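Local coordinates for Alr4995 protein (PDB 6LRF) that acts as a bifunctional arginine dihydrolase and ornithine cyclodeaminase in a cyanobacterium, probably converting arginine to ornithine and then to proline, at residues I397-I410 / A419-V433. Sequence-based numbering, arbitrary orientation.
Sequences IKVENQRMDGAIAI and AQCKILRDLKAGEQV
C421 is held by its backbone and by its sulfur: its N donates to E400 O at 2.9 Å (165° at the hydrogen), while SG, swung anti to the backbone N (chi1 -162°), accepts a nearly straight N-H...S bond from R403 N at 3.4 Å (165°), which ties the 401-406 loop to strand 416-422. On the strand's other edge, A409 N to Q420 O and Q420 N to A409 O, both 2.8 Å, form an antiparallel hydrogen-bonded pair of the 407-413/416-422 hairpin. Strand 416-422 thus runs antiparallel to 407-413 and parallel to 395-400 within a mixed sheet. I410 CD1 presses tightly on A419 CB, 3.5 Å away.

Beyond the sheet, R403 lays one guanidinium face over I423 CG2, 3.5 Å above the plane and toward the rim, while NE and NH2 share M404 O in that plane. With an alanine in its place, M404 O would lose both donors and I423 CG2 its guanidinium cover, which would probably leave this loop freer to move. S383 holds R403 O and G406 N through its hydroxyl, and M645 of the second subunit packs on R403.

K422 NZ reaches E431 OE1 at 2.7 Å, and K428 N, spanning the type II turn, takes that oxygen's anti lone pair; lysine charge and amide N-H together probably favour an ionised carboxylate. K422 CD and E431 OE2 both lie against A409 CB, setting the ion pair over the hairpin strand.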
loop_
_atom_site.group_PDB
_atom_site.type_symbol
_atom_site.label_atom_id
_atom_site.label_comp_id
_atom_site.label_asym_id
_atom_site.label_seq_id
_atom_site.Cartn_x
_atom_site.Cartn_y
_atom_site.Cartn_z
ATOM N N ILE B 397 -31.308 4.539 36.044
ATOM C CA ILE B 397 -32.128 5.008 34.929
ATOM C C ILE B 397 -31.423 4.767 33.596
ATOM O O ILE B 397 -30.259 5.147 33.439
ATOM C CB ILE B 397 -32.406 6.531 35.049
ATOM C CG1 ILE B 397 -33.020 6.864 36.409
ATOM C CG2 ILE B 397 -33.263 7.016 33.908
ATOM C CD1 ILE B 397 -34.256 6.052 36.724
ATOM N N LYS B 398 -32.127 4.189 32.626
ATOM C CA LYS B 398 -31.545 3.935 31.302
ATOM C C LYS B 398 -31.399 5.216 30.465
ATOM O O LYS B 398 -32.337 6.006 30.356
ATOM C CB LYS B 398 -32.394 2.896 30.556
ATOM C CG LYS B 398 -32.054 2.711 29.083
ATOM C CD LYS B 398 -30.955 1.674 28.847
ATOM C CE LYS B 398 -30.564 1.617 27.358
ATOM N NZ LYS B 398 -31.008 0.361 26.675
ATOM N N VAL B 399 -30.215 5.430 29.893
ATOM C CA VAL B 399 -29.976 6.604 29.050
ATOM C C VAL B 399 -30.543 6.357 27.638
ATOM O O VAL B 399 -30.278 5.308 27.039
ATOM C CB VAL B 399 -28.452 6.959 28.957
ATOM C CG1 VAL B 399 -28.214 8.171 28.053
ATOM C CG2 VAL B 399 -27.856 7.185 30.351
ATOM N N GLU B 400 -31.326 7.316 27.133
ATOM C CA GLU B 400 -31.932 7.241 25.804
ATOM C C GLU B 400 -31.116 7.986 24.739
ATOM O O GLU B 400 -30.329 8.891 25.062
ATOM C CB GLU B 400 -33.352 7.807 25.836
ATOM C CG GLU B 400 -34.331 6.939 26.605
ATOM C CD GLU B 400 -35.727 7.534 26.643
ATOM O OE1 GLU B 400 -35.974 8.529 25.924
ATOM O OE2 GLU B 400 -36.573 7.004 27.398
ATOM N N ASN B 401 -31.317 7.593 23.478
ATOM C CA ASN B 401 -30.650 8.192 22.322
ATOM C C ASN B 401 -29.136 8.077 22.400
ATOM O O ASN B 401 -28.415 8.999 22.005
ATOM C CB ASN B 401 -31.049 9.660 22.162
ATOM C CG ASN B 401 -32.548 9.838 22.032
ATOM O OD1 ASN B 401 -33.130 10.726 22.648
ATOM N ND2 ASN B 401 -33.186 8.974 21.241
ATOM N N GLN B 402 -28.665 6.934 22.891
ATOM C CA GLN B 402 -27.244 6.734 23.148
ATOM C C GLN B 402 -26.401 6.964 21.902
ATOM O O GLN B 402 -26.699 6.446 20.840
ATOM C CB GLN B 402 -27.002 5.321 23.674
ATOM C CG GLN B 402 -25.578 5.078 24.182
ATOM C CD GLN B 402 -25.306 5.748 25.516
ATOM O OE1 GLN B 402 -26.172 5.782 26.390
ATOM N NE2 GLN B 402 -24.091 6.268 25.686
ATOM N N ARG B 403 -25.357 7.767 22.031
ATOM C CA ARG B 403 -24.295 7.792 21.024
ATOM C C ARG B 403 -23.004 8.248 21.668
ATOM O O ARG B 403 -23.011 8.810 22.764
ATOM C CB ARG B 403 -24.630 8.703 19.845
ATOM C CG ARG B 403 -24.937 10.117 20.207
ATOM C CD ARG B 403 -24.682 11.023 18.982
ATOM N NE ARG B 403 -23.255 11.240 18.838
ATOM C CZ ARG B 403 -22.676 11.901 17.845
ATOM N NH1 ARG B 403 -23.403 12.429 16.872
ATOM N NH2 ARG B 403 -21.358 12.039 17.843
HETATM N N MSE B 404 -21.894 8.013 20.992
HETATM C CA MSE B 404 -20.625 8.424 21.560
HETATM C C MSE B 404 -20.467 9.932 21.483
HETATM O O MSE B 404 -21.111 10.603 20.662
HETATM C CB MSE B 404 -19.457 7.739 20.848
HETATM C CG MSE B 404 -19.273 8.216 19.427
HETATM SE SE MSE B 404 -17.538 7.601 18.706
HETATM C CE MSE B 404 -17.259 6.008 19.828
ATOM N N ASP B 405 -19.610 10.443 22.367
ATOM C CA ASP B 405 -19.158 11.828 22.355
ATOM C C ASP B 405 -20.280 12.808 22.644
ATOM O O ASP B 405 -20.264 13.942 22.162
ATOM C CB ASP B 405 -18.495 12.165 21.020
ATOM C CG ASP B 405 -17.173 11.430 20.827
ATOM O OD1 ASP B 405 -16.579 10.977 21.835
ATOM O OD2 ASP B 405 -16.732 11.293 19.671
ATOM N N GLY B 406 -21.244 12.377 23.445
ATOM C CA GLY B 406 -22.280 13.291 23.901
ATOM C C GLY B 406 -22.147 13.578 25.383
ATOM O O GLY B 406 -21.242 13.047 26.044
ATOM N N ALA B 407 -23.037 14.429 25.891
ATOM C CA ALA B 407 -23.226 14.574 27.321
ATOM C C ALA B 407 -24.528 13.882 27.709
ATOM O O ALA B 407 -25.370 13.594 26.863
ATOM C CB ALA B 407 -23.250 16.051 27.720
ATOM N N ILE B 408 -24.705 13.604 28.990
ATOM C CA ILE B 408 -25.951 12.984 29.422
ATOM C C ILE B 408 -26.759 13.989 30.230
ATOM O O ILE B 408 -26.329 14.431 31.294
ATOM C CB ILE B 408 -25.684 11.719 30.237
ATOM C CG1 ILE B 408 -24.877 10.727 29.387
ATOM C CG2 ILE B 408 -26.987 11.075 30.698
ATOM C CD1 ILE B 408 -24.599 9.418 30.097
ATOM N N ALA B 409 -27.920 14.367 29.701
ATOM C CA ALA B 409 -28.785 15.344 30.348
ATOM C C ALA B 409 -29.892 14.614 31.108
ATOM O O ALA B 409 -30.423 13.610 30.649
ATOM C CB ALA B 409 -29.376 16.311 29.317
ATOM N N ILE B 410 -30.217 15.122 32.287
ATOM C CA ILE B 410 -31.190 14.500 33.167
ATOM C C ILE B 410 -32.294 15.502 33.375
ATOM O O ILE B 410 -32.027 16.662 33.704
ATOM C CB ILE B 410 -30.600 14.122 34.559
ATOM C CG1 ILE B 410 -29.329 13.293 34.409
ATOM C CG2 ILE B 410 -31.641 13.371 35.408
ATOM C CD1 ILE B 410 -29.565 11.969 33.690
ATOM N N ALA B 419 -33.261 10.396 31.181
ATOM C CA ALA B 419 -31.825 10.550 30.934
ATOM C C ALA B 419 -31.582 10.457 29.434
ATOM O O ALA B 419 -31.944 9.470 28.801
ATOM C CB ALA B 419 -31.018 9.498 31.683
ATOM N N GLN B 420 -30.988 11.503 28.880
ATOM C CA GLN B 420 -30.844 11.668 27.436
ATOM C C GLN B 420 -29.419 12.001 27.030
ATOM O O GLN B 420 -28.858 13.000 27.458
ATOM C CB GLN B 420 -31.725 12.812 26.936
ATOM C CG GLN B 420 -33.001 12.451 26.250
ATOM C CD GLN B 420 -33.802 13.703 25.928
ATOM O OE1 GLN B 420 -33.894 14.624 26.749
ATOM N NE2 GLN B 420 -34.361 13.757 24.727
ATOM N N CYS B 421 -28.870 11.192 26.146
ATOM C CA CYS B 421 -27.631 11.502 25.479
ATOM C C CYS B 421 -27.844 12.638 24.453
ATOM O O CYS B 421 -28.676 12.538 23.551
ATOM C CB CYS B 421 -27.133 10.231 24.820
ATOM S SG CYS B 421 -25.468 10.223 24.389
ATOM N N LYS B 422 -27.112 13.728 24.608
ATOM C CA LYS B 422 -27.243 14.872 23.707
ATOM C C LYS B 422 -25.872 15.307 23.252
ATOM O O LYS B 422 -24.935 15.329 24.051
ATOM C CB LYS B 422 -27.938 16.051 24.390
ATOM C CG LYS B 422 -29.426 15.883 24.676
ATOM C CD LYS B 422 -29.931 17.135 25.361
ATOM C CE LYS B 422 -31.350 17.504 24.984
ATOM N NZ LYS B 422 -31.562 18.992 25.161
ATOM N N ILE B 423 -25.738 15.658 21.980
ATOM C CA ILE B 423 -24.492 16.265 21.515
ATOM C C ILE B 423 -24.383 17.681 22.079
ATOM O O ILE B 423 -25.393 18.298 22.398
ATOM C CB ILE B 423 -24.396 16.295 19.977
ATOM C CG1 ILE B 423 -25.565 17.106 19.403
ATOM C CG2 ILE B 423 -24.365 14.858 19.423
ATOM C CD1 ILE B 423 -25.505 17.295 17.894
ATOM N N LEU B 424 -23.160 18.186 22.196
ATOM C CA LEU B 424 -22.902 19.415 22.937
ATOM C C LEU B 424 -23.719 20.596 22.444
ATOM O O LEU B 424 -24.301 21.326 23.248
ATOM C CB LEU B 424 -21.418 19.775 22.870
ATOM C CG LEU B 424 -20.426 18.797 23.502
ATOM C CD1 LEU B 424 -18.993 19.302 23.329
ATOM C CD2 LEU B 424 -20.730 18.578 24.960
ATOM N N ARG B 425 -23.762 20.795 21.127
ATOM C CA ARG B 425 -24.421 21.980 20.573
ATOM C C ARG B 425 -25.940 21.971 20.796
ATOM O O ARG B 425 -26.585 23.006 20.661
ATOM C CB ARG B 425 -24.115 22.127 19.072
ATOM C CG ARG B 425 -24.677 21.035 18.176
ATOM C CD ARG B 425 -24.532 21.429 16.713
ATOM N NE ARG B 425 -25.124 20.454 15.788
ATOM C CZ ARG B 425 -24.414 19.555 15.121
ATOM N NH1 ARG B 425 -23.104 19.506 15.292
ATOM N NH2 ARG B 425 -24.996 18.705 14.288
ATOM N N ASP B 426 -26.509 20.823 21.156
ATOM C CA ASP B 426 -27.954 20.745 21.434
ATOM C C ASP B 426 -28.323 20.941 22.903
ATOM O O ASP B 426 -29.497 20.833 23.261
ATOM C CB ASP B 426 -28.533 19.400 20.986
ATOM C CG ASP B 426 -28.503 19.215 19.470
ATOM O OD1 ASP B 426 -28.427 20.220 18.730
ATOM O OD2 ASP B 426 -28.582 18.048 19.023
ATOM N N LEU B 427 -27.336 21.197 23.763
ATOM C CA LEU B 427 -27.637 21.411 25.179
ATOM C C LEU B 427 -28.275 22.783 25.362
ATOM O O LEU B 427 -27.873 23.748 24.718
ATOM C CB LEU B 427 -26.374 21.288 26.032
ATOM C CG LEU B 427 -25.719 19.913 26.117
ATOM C CD1 LEU B 427 -24.361 20.012 26.811
ATOM C CD2 LEU B 427 -26.615 18.942 26.832
ATOM N N LYS B 428 -29.265 22.868 26.241
ATOM C CA LYS B 428 -29.931 24.143 26.514
ATOM C C LYS B 428 -29.697 24.612 27.948
ATOM O O LYS B 428 -29.723 23.797 28.876
ATOM C CB LYS B 428 -31.433 24.014 26.258
ATOM C CG LYS B 428 -31.786 23.773 24.799
ATOM C CD LYS B 428 -31.623 25.058 23.986
ATOM C CE LYS B 428 -32.182 24.912 22.562
ATOM N NZ LYS B 428 -31.283 24.118 21.663
ATOM N N ALA B 429 -29.481 25.917 28.122
ATOM C CA ALA B 429 -29.375 26.517 29.450
ATOM C C ALA B 429 -30.477 25.988 30.385
ATOM O O ALA B 429 -31.649 25.903 30.007
ATOM C CB ALA B 429 -29.430 28.049 29.347
ATOM N N GLY B 430 -30.084 25.585 31.589
ATOM C CA GLY B 430 -31.029 25.047 32.544
ATOM C C GLY B 430 -30.992 23.538 32.670
ATOM O O GLY B 430 -31.360 22.990 33.710
ATOM N N GLU B 431 -30.556 22.845 31.622
ATOM C CA GLU B 431 -30.512 21.383 31.689
ATOM C C GLU B 431 -29.448 20.918 32.680
ATOM O O GLU B 431 -28.387 21.535 32.803
ATOM C CB GLU B 431 -30.245 20.769 30.311
ATOM C CG GLU B 431 -31.368 20.974 29.310
ATOM C CD GLU B 431 -31.221 20.093 28.067
ATOM O OE1 GLU B 431 -30.466 20.480 27.141
ATOM O OE2 GLU B 431 -31.872 19.025 28.008
ATOM N N GLN B 432 -29.751 19.839 33.392
ATOM C CA GLN B 432 -28.800 19.208 34.302
ATOM C C GLN B 432 -27.976 18.152 33.562
ATOM O O GLN B 432 -28.522 17.283 32.889
ATOM C CB GLN B 432 -29.532 18.571 35.484
ATOM C CG GLN B 432 -30.237 19.575 36.382
ATOM C CD GLN B 432 -29.262 20.450 37.139
ATOM O OE1 GLN B 432 -28.260 19.967 37.674
ATOM N NE2 GLN B 432 -29.547 21.751 37.189
ATOM N N VAL B 433 -26.661 18.235 33.702
ATOM C CA VAL B 433 -25.760 17.366 32.981
ATOM C C VAL B 433 -24.830 16.621 33.950
ATOM O O VAL B 433 -24.293 17.209 34.882
ATOM C CB VAL B 433 -24.944 18.181 31.938
ATOM C CG1 VAL B 433 -23.736 17.398 31.457
ATOM C CG2 VAL B 433 -25.850 18.565 30.745
HETATM O O HOH W 1 -34.240 7.602 30.846
HETATM O O HOH W 2 -28.119 11.624 20.859
HETATM O O HOH W 3 -31.205 13.199 23.000
HETATM O O HOH W 4 -21.075 16.073 21.313
#